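Local coordinates for protein 2-oxoglutarate-dependent dioxygenase DAO (Oryza sativa subsp. indica, PDB 6KUN) that probably uses iron(II) and 2-oxoglutarate to oxidise the auxin indole-3-acetic acid irreversibly to inactive 2-oxoindole-3-acetic acid, keeping auxin levels balanced in reproductive organs, at residues R54-L59 against L107-H112; K118-R123 against V243-F248; H125-D130 against L179-E184. One frame throughout, in Å; residues are numbered along the deposited sequence.

Interaction 1: residues R54-L59 against L107-H112; sequences RALFDL and LDAPPH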
loop_
_atom_site.group_PDB
_atom_site.type_symbol
_atom_site.label_atom_id
_atom_site.label_comp_id
_atom_site.label_asym_id
_atom_site.label_seq_id
_atom_site.Cartn_x
_atom_site.Cartn_y
_atom_site.Cartn_z
ATOM N N ARG B 54 5.932 -6.130 9.198
ATOM C CA ARG B 54 7.291 -5.981 8.683
ATOM C C ARG B 54 8.297 -5.731 9.792
ATOM O O ARG B 54 9.409 -6.252 9.716
ATOM C CB ARG B 54 7.315 -4.872 7.638
ATOM C CG ARG B 54 7.029 -5.445 6.234
ATOM C CD ARG B 54 6.258 -4.522 5.317
ATOM N NE ARG B 54 6.709 -3.141 5.395
ATOM C CZ ARG B 54 6.386 -2.193 4.518
ATOM N NH1 ARG B 54 5.618 -2.479 3.470
ATOM N NH2 ARG B 54 6.844 -0.960 4.681
ATOM N N ALA B 55 7.897 -5.018 10.848
ATOM C CA ALA B 55 8.762 -4.840 12.009
ATOM C C ALA B 55 9.022 -6.169 12.717
ATOM O O ALA B 55 10.162 -6.472 13.084
ATOM C CB ALA B 55 8.133 -3.839 12.971
ATOM N N LEU B 56 7.994 -6.997 12.868
ATOM C CA LEU B 56 8.175 -8.301 13.475
ATOM C C LEU B 56 9.174 -9.126 12.684
ATOM O O LEU B 56 10.052 -9.789 13.253
ATOM C CB LEU B 56 6.848 -9.050 13.563
ATOM C CG LEU B 56 5.917 -8.640 14.671
ATOM C CD1 LEU B 56 4.673 -9.523 14.544
ATOM C CD2 LEU B 56 6.619 -8.750 16.036
ATOM N N PHE B 57 8.992 -9.185 11.360
ATOM C CA PHE B 57 9.888 -10.040 10.578
ATOM C C PHE B 57 11.276 -9.414 10.431
ATOM O O PHE B 57 12.230 -10.134 10.124
ATOM C CB PHE B 57 9.316 -10.354 9.221
ATOM C CG PHE B 57 8.246 -11.398 9.266
ATOM C CD1 PHE B 57 8.527 -12.666 9.715
ATOM C CD2 PHE B 57 6.970 -11.091 8.877
ATOM C CE1 PHE B 57 7.537 -13.619 9.781
ATOM C CE2 PHE B 57 5.978 -12.059 8.904
ATOM C CZ PHE B 57 6.264 -13.321 9.376
ATOM N N ASP B 58 11.405 -8.113 10.660
ATOM C CA ASP B 58 12.726 -7.482 10.651
ATOM C C ASP B 58 13.450 -7.589 11.987
ATOM O O ASP B 58 14.557 -7.062 12.128
ATOM C CB ASP B 58 12.612 -6.012 10.258
ATOM C CG ASP B 58 12.417 -5.826 8.759
ATOM O OD1 ASP B 58 12.651 -6.784 7.985
ATOM O OD2 ASP B 58 12.037 -4.713 8.369
ATOM N N LEU B 59 12.849 -8.232 12.972
ATOM C CA LEU B 59 13.500 -8.383 14.261
ATOM C C LEU B 59 14.797 -9.184 14.122
ATOM O O LEU B 59 14.925 -10.014 13.225
ATOM C CB LEU B 59 12.552 -9.083 15.226
ATOM C CG LEU B 59 11.455 -8.258 15.911
ATOM C CD1 LEU B 59 10.523 -9.183 16.690
ATOM C CD2 LEU B 59 12.079 -7.214 16.833
ATOM N N LEU B 107 4.723 -11.288 23.223
ATOM C CA LEU B 107 5.599 -11.008 22.096
ATOM C C LEU B 107 6.752 -10.125 22.528
ATOM O O LEU B 107 6.560 -9.120 23.216
ATOM C CB LEU B 107 4.833 -10.306 20.983
ATOM C CG LEU B 107 3.982 -11.171 20.076
ATOM C CD1 LEU B 107 3.117 -10.211 19.257
ATOM C CD2 LEU B 107 4.823 -12.021 19.171
ATOM N N ASP B 108 7.940 -10.479 22.099
ATOM C CA ASP B 108 9.092 -9.602 22.295
ATOM C C ASP B 108 9.108 -8.573 21.145
ATOM O O ASP B 108 9.617 -8.836 20.056
ATOM C CB ASP B 108 10.371 -10.417 22.333
ATOM C CG ASP B 108 11.575 -9.555 22.579
ATOM O OD1 ASP B 108 11.422 -8.334 22.830
ATOM O OD2 ASP B 108 12.677 -10.123 22.526
ATOM N N ALA B 109 8.530 -7.429 21.388
ATOM C CA ALA B 109 8.400 -6.404 20.380
ATOM C C ALA B 109 7.999 -5.126 21.077
ATOM O O ALA B 109 7.504 -5.183 22.211
ATOM C CB ALA B 109 7.325 -6.796 19.361
ATOM N N PRO B 110 8.030 -3.981 20.402
ATOM C CA PRO B 110 7.636 -2.738 21.051
ATOM C C PRO B 110 6.130 -2.762 21.380
ATOM O O PRO B 110 5.352 -3.434 20.685
ATOM C CB PRO B 110 7.976 -1.650 20.022
ATOM C CG PRO B 110 8.974 -2.301 19.110
ATOM C CD PRO B 110 8.536 -3.745 19.031
ATOM N N PRO B 111 5.721 -2.090 22.447
ATOM C CA PRO B 111 4.293 -2.058 22.778
ATOM C C PRO B 111 3.386 -1.716 21.596
ATOM O O PRO B 111 2.312 -2.328 21.476
ATOM C CB PRO B 111 4.209 -0.994 23.888
ATOM C CG PRO B 111 5.653 -0.607 24.210
ATOM C CD PRO B 111 6.567 -1.492 23.506
ATOM N N HIS B 112 3.761 -0.768 20.732
ATOM C CA HIS B 112 2.810 -0.363 19.698
ATOM C C HIS B 112 2.615 -1.484 18.673
ATOM O O HIS B 112 1.509 -1.654 18.141
ATOM C CB HIS B 112 3.235 0.949 19.027
ATOM C CG HIS B 112 4.421 0.828 18.124
ATOM N ND1 HIS B 112 4.319 0.419 16.814
ATOM C CD2 HIS B 112 5.741 1.046 18.348
ATOM C CE1 HIS B 112 5.522 0.385 16.268
ATOM N NE2 HIS B 112 6.405 0.764 17.177
#
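A small, mostly apolar contact between a helix end and a connecting segment joins Leu56 and Leu59, at the C-terminal part of helix 43-57 and just beyond it, to Asp108 and Ala109, which link helix 97-106 to the long helix 111-138. Only about 169 Å² is buried, counting both sides, and no hydrogen bond crosses. Leu56 supplies one branch: its CD2 lies 3.9 Å from CB of Ala109. With CG anti to the carbonyl carbon (chi1 -78°), the leucine carries this methyl nearer to the connection than the direction of its CB alone would. A methyl as short as that of Ala109 suits the place, since the two backbones are already close, with CA of Leu56 and CA of Ala109 7.2 Å apart. Leu59 touches a different kind of surface. Its CD1 rests on the backbone carbonyl of Asp108, 3.5 Å from the O atom, a van der Waals contact of a methyl with a peptide group.

In this iron- and 2-oxoglutarate-dependent oxygenase, the contact lies at the periphery of the jelly-roll fold, away from the metal and ligand sites, its centre about 23 Å from the centre of the chain. Backbone bonds from Asp58 N to Arg54 O (2.9 Å) and from Leu59 N to Leu56 O (3.2 Å) hold a turn that leaves the ends of both leucines against the 107-112 connection. Leu56, the buried one of the four, also packs on Met155 and Phe89 of the large sheet, a place that suits a bulky branched residue. The charged end of Asp108 turns elsewhere, into a salt bridge with Arg66, and its backbone N is bonded to OD1 of Asn67. Pro110 occupies the N-cap position of helix 111-138.

Interaction 2: residues K118-R123 against V243-F248; sequences KAYAER and VSIAMF. With AKG (2-oxoglutaric acid), chain G.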
loop_
_atom_site.group_PDB
_atom_site.type_symbol
_atom_site.label_atom_id
_atom_site.label_comp_id
_atom_site.label_asym_id
_atom_site.label_seq_id
_atom_site.Cartn_x
_atom_site.Cartn_y
_atom_site.Cartn_z
ATOM N N LYS B 118 -2.662 -7.178 18.121
ATOM C CA LYS B 118 -3.842 -7.569 18.875
ATOM C C LYS B 118 -5.099 -7.061 18.195
ATOM O O LYS B 118 -6.067 -7.821 18.021
ATOM C CB LYS B 118 -3.738 -7.034 20.299
ATOM C CG LYS B 118 -4.865 -7.435 21.217
ATOM C CD LYS B 118 -4.570 -6.999 22.669
ATOM C CE LYS B 118 -5.693 -7.449 23.592
ATOM N NZ LYS B 118 -5.200 -7.782 24.947
ATOM N N ALA B 119 -5.115 -5.777 17.817
ATOM C CA ALA B 119 -6.308 -5.201 17.213
ATOM C C ALA B 119 -6.626 -5.878 15.889
ATOM O O ALA B 119 -7.792 -6.204 15.614
ATOM C CB ALA B 119 -6.127 -3.683 17.028
ATOM N N TYR B 120 -5.604 -6.101 15.077
ATOM C CA TYR B 120 -5.750 -6.775 13.841
ATOM C C TYR B 120 -6.304 -8.194 14.010
ATOM O O TYR B 120 -7.217 -8.534 13.365
ATOM C CB TYR B 120 -4.476 -6.753 13.008
ATOM C CG TYR B 120 -4.721 -6.662 11.566
ATOM C CD1 TYR B 120 -4.985 -5.466 11.013
ATOM C CD2 TYR B 120 -4.715 -7.761 10.751
ATOM C CE1 TYR B 120 -5.205 -5.335 9.705
ATOM C CE2 TYR B 120 -4.944 -7.634 9.408
ATOM C CZ TYR B 120 -5.176 -6.398 8.907
ATOM O OH TYR B 120 -5.435 -6.105 7.627
ATOM N N ALA B 121 -5.727 -8.980 14.880
ATOM C CA ALA B 121 -6.195 -10.360 15.078
ATOM C C ALA B 121 -7.669 -10.354 15.453
ATOM O O ALA B 121 -8.493 -11.091 14.868
ATOM C CB ALA B 121 -5.369 -11.075 16.154
ATOM N N GLU B 122 -8.028 -9.485 16.389
ATOM C CA GLU B 122 -9.413 -9.359 16.812
ATOM C C GLU B 122 -10.319 -8.956 15.648
ATOM O O GLU B 122 -11.396 -9.546 15.463
ATOM C CB GLU B 122 -9.489 -8.327 17.938
ATOM C CG GLU B 122 -8.954 -8.835 19.253
ATOM C CD GLU B 122 -8.756 -7.709 20.266
ATOM O OE1 GLU B 122 -8.891 -6.517 19.895
ATOM O OE2 GLU B 122 -8.445 -8.023 21.435
ATOM N N ARG B 123 -9.889 -7.955 14.842
ATOM C CA ARG B 123 -10.713 -7.491 13.739
ATOM C C ARG B 123 -10.851 -8.563 12.661
ATOM O O ARG B 123 -11.940 -8.758 12.081
ATOM C CB ARG B 123 -10.151 -6.202 13.140
ATOM C CG ARG B 123 -10.087 -5.052 14.115
ATOM C CD ARG B 123 -11.446 -4.728 14.633
ATOM N NE ARG B 123 -12.339 -4.413 13.531
ATOM C CZ ARG B 123 -12.460 -3.202 13.008
ATOM N NH1 ARG B 123 -11.750 -2.190 13.504
ATOM N NH2 ARG B 123 -13.296 -3.008 11.997
ATOM N N VAL B 243 5.019 -10.750 2.116
ATOM C CA VAL B 243 4.441 -10.801 3.451
ATOM C C VAL B 243 2.924 -10.904 3.341
ATOM O O VAL B 243 2.278 -10.208 2.532
ATOM C CB VAL B 243 4.860 -9.595 4.306
ATOM C CG1 VAL B 243 4.110 -9.605 5.584
ATOM C CG2 VAL B 243 6.368 -9.666 4.560
ATOM N N SER B 244 2.358 -11.801 4.139
ATOM C CA SER B 244 0.927 -11.996 4.108
ATOM C C SER B 244 0.416 -12.249 5.506
ATOM O O SER B 244 1.173 -12.576 6.418
ATOM C CB SER B 244 0.523 -13.158 3.173
ATOM O OG SER B 244 0.929 -14.409 3.656
ATOM N N ILE B 245 -0.888 -12.077 5.654
ATOM C CA ILE B 245 -1.591 -12.301 6.907
ATOM C C ILE B 245 -2.809 -13.156 6.574
ATOM O O ILE B 245 -3.524 -12.904 5.580
ATOM C CB ILE B 245 -2.003 -10.965 7.531
ATOM C CG1 ILE B 245 -0.801 -10.028 7.629
ATOM C CG2 ILE B 245 -2.570 -11.150 8.876
ATOM C CD1 ILE B 245 -1.181 -8.636 7.930
ATOM N N ALA B 246 -3.060 -14.146 7.420
ATOM C CA ALA B 246 -4.199 -15.029 7.195
ATOM C C ALA B 246 -4.900 -15.375 8.493
ATOM O O ALA B 246 -4.265 -15.501 9.549
ATOM C CB ALA B 246 -3.773 -16.342 6.483
ATOM N N MET B 247 -6.209 -15.523 8.413
ATOM C CA MET B 247 -7.022 -16.000 9.518
ATOM C C MET B 247 -7.777 -17.234 9.044
ATOM O O MET B 247 -8.520 -17.171 8.052
ATOM C CB MET B 247 -8.013 -14.921 9.965
ATOM C CG MET B 247 -8.873 -15.367 11.147
ATOM S SD MET B 247 -7.993 -15.597 12.713
ATOM C CE MET B 247 -7.909 -13.896 13.254
ATOM N N PHE B 248 -7.552 -18.349 9.709
ATOM C CA PHE B 248 -8.143 -19.649 9.359
ATOM C C PHE B 248 -9.252 -19.969 10.350
ATOM O O PHE B 248 -8.995 -20.137 11.537
ATOM C CB PHE B 248 -7.116 -20.762 9.347
ATOM C CG PHE B 248 -5.933 -20.491 8.463
ATOM C CD1 PHE B 248 -4.868 -19.735 8.912
ATOM C CD2 PHE B 248 -5.878 -21.018 7.183
ATOM C CE1 PHE B 248 -3.771 -19.518 8.111
ATOM C CE2 PHE B 248 -4.758 -20.797 6.379
ATOM C CZ PHE B 248 -3.713 -20.031 6.853
HETATM C C1 AKG G . -2.612 -20.343 2.352
HETATM O O1 AKG G . -3.283 -19.294 2.457
HETATM O O2 AKG G . -2.893 -21.375 2.998
HETATM C C2 AKG G . -1.465 -20.364 1.449
HETATM O O5 AKG G . -1.426 -21.160 0.526
HETATM C C3 AKG G . -0.328 -19.393 1.663
HETATM C C4 AKG G . -0.890 -18.024 2.024
HETATM C C5 AKG G . 0.246 -17.047 2.213
HETATM O O3 AKG G . 0.366 -16.107 1.397
HETATM O O4 AKG G . 1.023 -17.215 3.177
#
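The jelly-roll core of the 2-oxoglutarate oxygenases is backed here by helix 111-138, whose Tyr120 and Ala121 meet Ile245 and Met247 on strand 242-249. The strand has two working faces. Ile245 and Met247 point to the helix, where apolar residues suit a buried layer, while Ser244 and Phe248 belong to the 2-oxoglutarate pocket on the other face. Ser244 is the serine of the Arg-X-Ser motif of this family: its OG lies 2.8 Å from O4 of the ligand's carboxylate and 2.9 Å from O3, the latter a weak bond at best, and it is also hydrogen-bonded to ND2 of Asn156. Arg242, the motif's arginine, and Tyr158 bind the same ligand. Phe248 turns a ring edge to the other carboxylate, with O2 of the ligand in the ring plane, 3.9 Å from CE2.

On the helix side, the Tyr120 ring meets Ile245 obliquely, CE2 lying 4.2 Å from CD1 of the isoleucine. Met247 starts extended, with CG anti to the backbone N, then bends at chi2 (68°) and chi3 (81°), a flexibility that lets its CE settle 3.3 Å from the backbone O of Ala121.

Interaction 3: residues H125-D130 against L179-E184; sequences HSLIVD and LTVLQE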
loop_
_atom_site.group_PDB
_atom_site.type_symbol
_atom_site.label_atom_id
_atom_site.label_comp_id
_atom_site.label_asym_id
_atom_site.label_seq_id
_atom_site.Cartn_x
_atom_site.Cartn_y
_atom_site.Cartn_z
ATOM N N HIS B 125 -10.772 -11.713 13.230
ATOM C CA HIS B 125 -11.689 -12.719 13.742
ATOM C C HIS B 125 -13.147 -12.324 13.469
ATOM O O HIS B 125 -13.944 -13.135 12.992
ATOM C CB HIS B 125 -11.476 -12.934 15.225
ATOM C CG HIS B 125 -12.426 -13.929 15.793
ATOM N ND1 HIS B 125 -13.398 -13.599 16.705
ATOM C CD2 HIS B 125 -12.597 -15.237 15.517
ATOM C CE1 HIS B 125 -14.113 -14.667 16.975
ATOM N NE2 HIS B 125 -13.623 -15.677 16.288
ATOM N N SER B 126 -13.514 -11.077 13.798
ATOM C CA SER B 126 -14.865 -10.595 13.534
ATOM C C SER B 126 -15.204 -10.701 12.047
ATOM O O SER B 126 -16.333 -11.063 11.681
ATOM C CB SER B 126 -14.999 -9.136 13.987
ATOM O OG SER B 126 -14.902 -9.016 15.393
ATOM N N LEU B 127 -14.227 -10.403 11.188
ATOM C CA LEU B 127 -14.453 -10.477 9.757
ATOM C C LEU B 127 -14.781 -11.902 9.349
ATOM O O LEU B 127 -15.769 -12.134 8.660
ATOM C CB LEU B 127 -13.258 -9.925 8.997
ATOM C CG LEU B 127 -13.297 -9.967 7.472
ATOM C CD1 LEU B 127 -14.539 -9.271 6.922
ATOM C CD2 LEU B 127 -12.036 -9.345 6.909
ATOM N N ILE B 128 -13.996 -12.882 9.786
ATOM C CA ILE B 128 -14.183 -14.229 9.254
ATOM C C ILE B 128 -15.481 -14.813 9.802
ATOM O O ILE B 128 -16.146 -15.580 9.112
ATOM C CB ILE B 128 -12.954 -15.094 9.552
ATOM C CG1 ILE B 128 -12.814 -16.328 8.659
ATOM C CG2 ILE B 128 -12.930 -15.497 11.031
ATOM C CD1 ILE B 128 -13.593 -16.348 7.386
ATOM N N VAL B 129 -15.878 -14.417 11.012
ATOM C CA VAL B 129 -17.169 -14.832 11.543
ATOM C C VAL B 129 -18.309 -14.235 10.707
ATOM O O VAL B 129 -19.259 -14.927 10.347
ATOM C CB VAL B 129 -17.277 -14.439 13.021
ATOM C CG1 VAL B 129 -18.699 -14.616 13.553
ATOM C CG2 VAL B 129 -16.296 -15.269 13.862
ATOM N N ASP B 130 -18.206 -12.945 10.372
ATOM C CA ASP B 130 -19.197 -12.279 9.533
ATOM C C ASP B 130 -19.279 -12.930 8.152
ATOM O O ASP B 130 -20.375 -13.246 7.664
ATOM C CB ASP B 130 -18.876 -10.782 9.414
ATOM C CG ASP B 130 -19.940 -10.003 8.635
ATOM O OD1 ASP B 130 -21.142 -10.184 8.899
ATOM O OD2 ASP B 130 -19.573 -9.200 7.761
ATOM N N LEU B 179 -13.041 -21.901 6.313
ATOM C CA LEU B 179 -12.840 -20.713 5.494
ATOM C C LEU B 179 -11.549 -20.046 5.925
ATOM O O LEU B 179 -11.200 -20.089 7.108
ATOM C CB LEU B 179 -13.942 -19.670 5.679
ATOM C CG LEU B 179 -15.323 -19.982 5.139
ATOM C CD1 LEU B 179 -16.288 -18.896 5.548
ATOM C CD2 LEU B 179 -15.275 -20.161 3.646
ATOM N N THR B 180 -10.886 -19.379 4.988
ATOM C CA THR B 180 -9.677 -18.635 5.263
ATOM C C THR B 180 -9.783 -17.237 4.689
ATOM O O THR B 180 -10.164 -17.084 3.525
ATOM C CB THR B 180 -8.462 -19.336 4.667
ATOM O OG1 THR B 180 -8.408 -20.665 5.169
ATOM C CG2 THR B 180 -7.183 -18.584 5.106
ATOM N N VAL B 181 -9.432 -16.215 5.497
ATOM C CA VAL B 181 -9.385 -14.846 5.013
ATOM C C VAL B 181 -7.923 -14.438 4.942
ATOM O O VAL B 181 -7.219 -14.504 5.948
ATOM C CB VAL B 181 -10.182 -13.861 5.884
ATOM C CG1 VAL B 181 -10.158 -12.471 5.240
ATOM C CG2 VAL B 181 -11.587 -14.318 6.042
ATOM N N LEU B 182 -7.489 -13.980 3.770
ATOM C CA LEU B 182 -6.090 -13.660 3.504
ATOM C C LEU B 182 -5.960 -12.176 3.165
ATOM O O LEU B 182 -6.789 -11.621 2.438
ATOM C CB LEU B 182 -5.555 -14.494 2.312
ATOM C CG LEU B 182 -5.667 -16.014 2.305
ATOM C CD1 LEU B 182 -5.272 -16.536 0.922
ATOM C CD2 LEU B 182 -4.802 -16.637 3.370
ATOM N N GLN B 183 -4.873 -11.573 3.641
ATOM C CA GLN B 183 -4.449 -10.244 3.218
ATOM C C GLN B 183 -3.068 -10.365 2.572
ATOM O O GLN B 183 -2.067 -10.551 3.264
ATOM C CB GLN B 183 -4.397 -9.287 4.410
ATOM C CG GLN B 183 -3.810 -7.924 4.085
ATOM C CD GLN B 183 -4.800 -6.797 4.300
ATOM O OE1 GLN B 183 -4.767 -6.112 5.322
ATOM N NE2 GLN B 183 -5.689 -6.599 3.333
ATOM N N GLU B 184 -3.022 -10.274 1.246
ATOM C CA GLU B 184 -1.803 -10.539 0.489
ATOM C C GLU B 184 -0.972 -9.267 0.394
ATOM O O GLU B 184 -1.461 -8.156 0.580
ATOM C CB GLU B 184 -2.150 -11.069 -0.915
ATOM C CG GLU B 184 -0.957 -11.542 -1.760
ATOM C CD GLU B 184 -1.399 -12.181 -3.072
ATOM O OE1 GLU B 184 -2.622 -12.215 -3.332
ATOM O OE2 GLU B 184 -0.535 -12.652 -3.840
#
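Apolar packing is all that joins Leu127 and Ile128 of helix 111-138 to Leu179 and Val181 of strand 179-183. The branched side chains meet through both methyls of Val181. Leu127, with CG anti to its backbone N (chi1 178°), extends towards the strand and sets its CD2 4.0 Å from CG1 of Val181, the two side chains meeting at about a right angle. Ile128 covers the other methyl of Val181 and slides past it in the opposite direction, its CB 3.8 Å from CG2 of the valine. The end of this isoleucine reaches on to Leu179, but its CD1 is modelled too close to Val181 for its exact position to be trusted.

On the face turned from the helix, Thr180 OG1 is hydrogen-bonded to OD2 of Asp175, a predicted iron ligand. Leu182 lines the 2-oxoglutarate pocket through van der Waals contact.

The axes of segments 125-130 and 179-183 approach to 8.9 Å, their N-to-C directions 134° apart, so the helix segment runs askew to this strand. Ile128 spreads onto Met247 and Leu249 of strand 242-249, and Leu127 and Val181 together meet Phe211 of strand 211-215.

All three contacts use helix 111-138 or the residues just before it: interaction 1 sits just before its start, and interactions 2 and 3 follow along it. Interaction 1 is peripheral, its centre about 15 Å from that of interaction 2 and 23 Å from that of interaction 3. Interactions 2 and 3, with centres about 8 Å apart, are fused through the sheet: Met247 N and Val181 O lie 2.9 Å apart and Ile245 O and Gln183 N 2.7 Å, probable hydrogen bonds between neighbouring antiparallel strands. The opposite face carries Ser244, Phe248 and Leu182 of the 2-oxoglutarate pocket. Val181's side chain is about 9 Å from bound 2-oxoglutarate; indole-3-acetic acid is about 12 Å from Met247's and 14 Å from Leu179's.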